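Local coordinates for protein ArsR family transcriptional regulator (Staphylococcus aureus, PDB 6CDB) that probably acts as a dimeric, zinc-responsive ArsR-family repressor of transcription that binds DNA and is regulated by zinc binding, at residues R28-M32 with Q59-L63. The protein carries 1 engineered substitution. Numbering follows the deposited sequence.
Sequences RIRIM and QLKLL
With CG anti to its own carbonyl carbon (chi1 -74°) and the chain extended from CG to NE, Arg28 reaches straight across to helix 53-65, where Gln59, bent at chi2 (-49°), brings its amide oxygen to meet it. The two side chains cross at about a right angle, and the guanidinium and amide planes are inclined to each other. Gln59 OE1 lies at the guanidinium edge, near its plane, 2.7 Å from Arg28 NE and 3.0 Å from Arg28 NH2; both hydrogen bonds are weak because each N-H points well off the line to the oxygen. Leu62 CD2 lies over one guanidinium face, displaced toward its rim, 3.3 Å from Arg28 NH2, while the aliphatic part of the arginine runs past Leu63, CD2 of which is 3.9 Å from Arg28 CD. The stronger polar partners lie outside the two segments: Arg28 NH1 bonds to the carbonyl oxygen of Ala22, and Gln59 NE2 to Asn55 OD1.

Deeper in the interface the contact is apolar. Ile31 divides its branches, CG2 packing 3.7 Å from Leu60 CD2 and CD1 lying 3.9 Å from Gln59 CB. Met32 SD lies 3.8 Å from Leu63 CD1, the two side chains crossing at a slant. Ile45 of helix 42-49 touches both Ile31 and Leu60, and Leu68 touches both Met32 and Leu63.

The segment axes, 11.0 Å apart at closest approach, cross at -77°, joining helix 26-37 to helix 53-65, probably the DNA-recognition helix, as in other winged-helix ArsR proteins. A buried Ile-Leu-Met layer is consistent with apolar packing largely setting the helix spacing, whereas the shared amide oxygen contributes a weak, bifurcated polar link to a neutral group at the partly exposed margin.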
ATOM      1  N   ARG A  28      -5.853  10.721   3.443  1.00 28.90           N
ATOM      2  CA  ARG A  28      -6.486   9.414   3.278  1.00 29.61           C
ATOM      3  C   ARG A  28      -5.844   8.374   4.186  1.00 27.43           C
ATOM      4  O   ARG A  28      -6.537   7.515   4.731  1.00 26.89           O
ATOM      5  CB  ARG A  28      -6.417   8.954   1.822  1.00 28.44           C
ATOM      6  CG  ARG A  28      -7.369   9.695   0.910  1.00 32.37           C
ATOM      7  CD  ARG A  28      -7.503   9.005  -0.440  1.00 33.95           C
ATOM      8  NE  ARG A  28      -8.015   9.970  -1.398  1.00 40.16           N
ATOM      9  CZ  ARG A  28      -7.334  10.423  -2.438  1.00 44.62           C
ATOM     10  NH1 ARG A  28      -6.121   9.942  -2.706  1.00 42.97           N
ATOM     11  NH2 ARG A  28      -7.891  11.335  -3.229  1.00 44.34           N
ATOM     12  N   ILE A  29      -4.523   8.435   4.360  1.00 28.15           N
ATOM     13  CA  ILE A  29      -3.871   7.550   5.319  1.00 28.63           C
ATOM     14  C   ILE A  29      -4.358   7.842   6.739  1.00 28.13           C
ATOM     15  O   ILE A  29      -4.546   6.925   7.547  1.00 25.16           O
ATOM     16  CB  ILE A  29      -2.343   7.674   5.193  1.00 29.38           C
ATOM     17  CG1 ILE A  29      -1.869   7.006   3.890  1.00 29.64           C
ATOM     18  CG2 ILE A  29      -1.639   7.063   6.404  1.00 27.42           C
ATOM     19  CD1 ILE A  29      -2.358   5.550   3.740  1.00 32.39           C
ATOM     20  N   ARG A  30      -4.584   9.119   7.065  1.00 26.87           N
ATOM     21  CA  ARG A  30      -5.067   9.440   8.408  1.00 29.16           C
ATOM     22  C   ARG A  30      -6.476   8.905   8.628  1.00 27.38           C
ATOM     23  O   ARG A  30      -6.797   8.366   9.705  1.00 28.12           O
ATOM     24  CB  ARG A  30      -5.021  10.954   8.641  1.00 28.91           C
ATOM     25  CG  ARG A  30      -3.621  11.506   8.869  1.00 30.89           C
ATOM     26  CD  ARG A  30      -3.695  12.708   9.799  1.00 39.48           C
ATOM     27  NE  ARG A  30      -4.374  13.821   9.157  1.00 39.00           N
ATOM     28  CZ  ARG A  30      -5.105  14.744   9.784  1.00 35.15           C
ATOM     29  NH1 ARG A  30      -5.288  14.707  11.108  1.00 37.45           N
ATOM     30  NH2 ARG A  30      -5.663  15.705   9.070  1.00 35.06           N
ATOM     31  N   ILE A  31      -7.332   9.046   7.620  1.00 26.43           N
ATOM     32  CA  ILE A  31      -8.672   8.472   7.699  1.00 26.28           C
ATOM     33  C   ILE A  31      -8.587   6.956   7.870  1.00 27.44           C
ATOM     34  O   ILE A  31      -9.272   6.368   8.721  1.00 27.34           O
ATOM     35  CB  ILE A  31      -9.483   8.852   6.448  1.00 27.93           C
ATOM     36  CG1 ILE A  31      -9.702  10.373   6.388  1.00 29.71           C
ATOM     37  CG2 ILE A  31     -10.799   8.070   6.399  1.00 27.08           C
ATOM     38  CD1 ILE A  31     -10.339  10.841   5.094  1.00 26.44           C
ATOM     39  N   MET A  32      -7.745   6.300   7.058  1.00 28.17           N
ATOM     40  CA  MET A  32      -7.662   4.842   7.108  1.00 28.01           C
ATOM     41  C   MET A  32      -7.121   4.362   8.445  1.00 25.95           C
ATOM     42  O   MET A  32      -7.571   3.339   8.967  1.00 27.15           O
ATOM     43  CB  MET A  32      -6.779   4.313   5.981  1.00 25.47           C
ATOM     44  CG  MET A  32      -7.308   4.550   4.572  1.00 29.33           C
ATOM     45  SD  MET A  32      -8.676   3.490   4.111  1.00 33.67           S
ATOM     46  CE  MET A  32      -7.756   1.987   3.739  1.00 31.21           C
ATOM     47  N   GLN A  59     -13.205  11.884   0.103  1.00 34.20           N
ATOM     48  CA  GLN A  59     -12.161  10.866   0.179  1.00 36.66           C
ATOM     49  C   GLN A  59     -12.750   9.483   0.426  1.00 35.52           C
ATOM     50  O   GLN A  59     -12.255   8.490  -0.113  1.00 34.70           O
ATOM     51  CB  GLN A  59     -11.150  11.213   1.271  1.00 34.62           C
ATOM     52  CG  GLN A  59     -10.599  12.621   1.189  1.00 34.66           C
ATOM     53  CD  GLN A  59     -10.102  12.990  -0.201  1.00 36.99           C
ATOM     54  OE1 GLN A  59      -9.480  12.183  -0.891  1.00 36.91           O
ATOM     55  NE2 GLN A  59     -10.389  14.219  -0.618  1.00 34.96           N
ATOM     56  N   LEU A  60     -13.820   9.401   1.219  1.00 34.02           N
ATOM     57  CA  LEU A  60     -14.443   8.110   1.502  1.00 34.46           C
ATOM     58  C   LEU A  60     -15.217   7.575   0.305  1.00 37.35           C
ATOM     59  O   LEU A  60     -15.309   6.352   0.135  1.00 35.32           O
ATOM     60  CB  LEU A  60     -15.376   8.214   2.711  1.00 35.03           C
ATOM     61  CG  LEU A  60     -14.776   8.522   4.072  1.00 32.27           C
ATOM     62  CD1 LEU A  60     -15.906   8.811   5.091  1.00 37.05           C
ATOM     63  CD2 LEU A  60     -13.934   7.377   4.564  1.00 31.90           C
ATOM     64  N   LYS A  61     -15.804   8.452  -0.523  1.00 38.36           N
ATOM     65  CA  LYS A  61     -16.369   7.963  -1.779  1.00 38.27           C
ATOM     66  C   LYS A  61     -15.284   7.324  -2.621  1.00 34.82           C
ATOM     67  O   LYS A  61     -15.478   6.235  -3.177  1.00 39.13           O
ATOM     68  CB  LYS A  61     -17.042   9.076  -2.577  1.00 42.24           C
ATOM     69  CG  LYS A  61     -18.019   9.919  -1.802  1.00 47.37           C
ATOM     70  CD  LYS A  61     -19.327   9.201  -1.550  1.00 51.75           C
ATOM     71  CE  LYS A  61     -20.140   9.968  -0.510  1.00 48.15           C
ATOM     72  NZ  LYS A  61     -20.411  11.375  -0.988  1.00 50.78           N
ATOM     73  N   LEU A  62     -14.118   7.976  -2.707  1.00 32.93           N
ATOM     74  CA  LEU A  62     -13.039   7.381  -3.496  1.00 36.78           C
ATOM     75  C   LEU A  62     -12.584   6.050  -2.896  1.00 37.21           C
ATOM     76  O   LEU A  62     -12.457   5.051  -3.611  1.00 35.22           O
ATOM     77  CB  LEU A  62     -11.860   8.344  -3.620  1.00 36.46           C
ATOM     78  CG  LEU A  62     -10.595   7.693  -4.201  1.00 40.64           C
ATOM     79  CD1 LEU A  62     -10.838   6.995  -5.565  1.00 45.24           C
ATOM     80  CD2 LEU A  62      -9.487   8.717  -4.332  1.00 44.91           C
ATOM     81  N   LEU A  63     -12.343   6.019  -1.581  1.00 31.76           N
ATOM     82  CA  LEU A  63     -11.872   4.794  -0.939  1.00 31.40           C
ATOM     83  C   LEU A  63     -12.896   3.673  -1.059  1.00 32.74           C
ATOM     84  O   LEU A  63     -12.529   2.496  -1.203  1.00 34.27           O
ATOM     85  CB  LEU A  63     -11.535   5.066   0.533  1.00 30.93           C
ATOM     86  CG  LEU A  63     -10.373   6.035   0.779  1.00 29.54           C
ATOM     87  CD1 LEU A  63     -10.264   6.415   2.258  1.00 26.31           C
ATOM     88  CD2 LEU A  63      -9.047   5.444   0.262  1.00 27.94           C
TER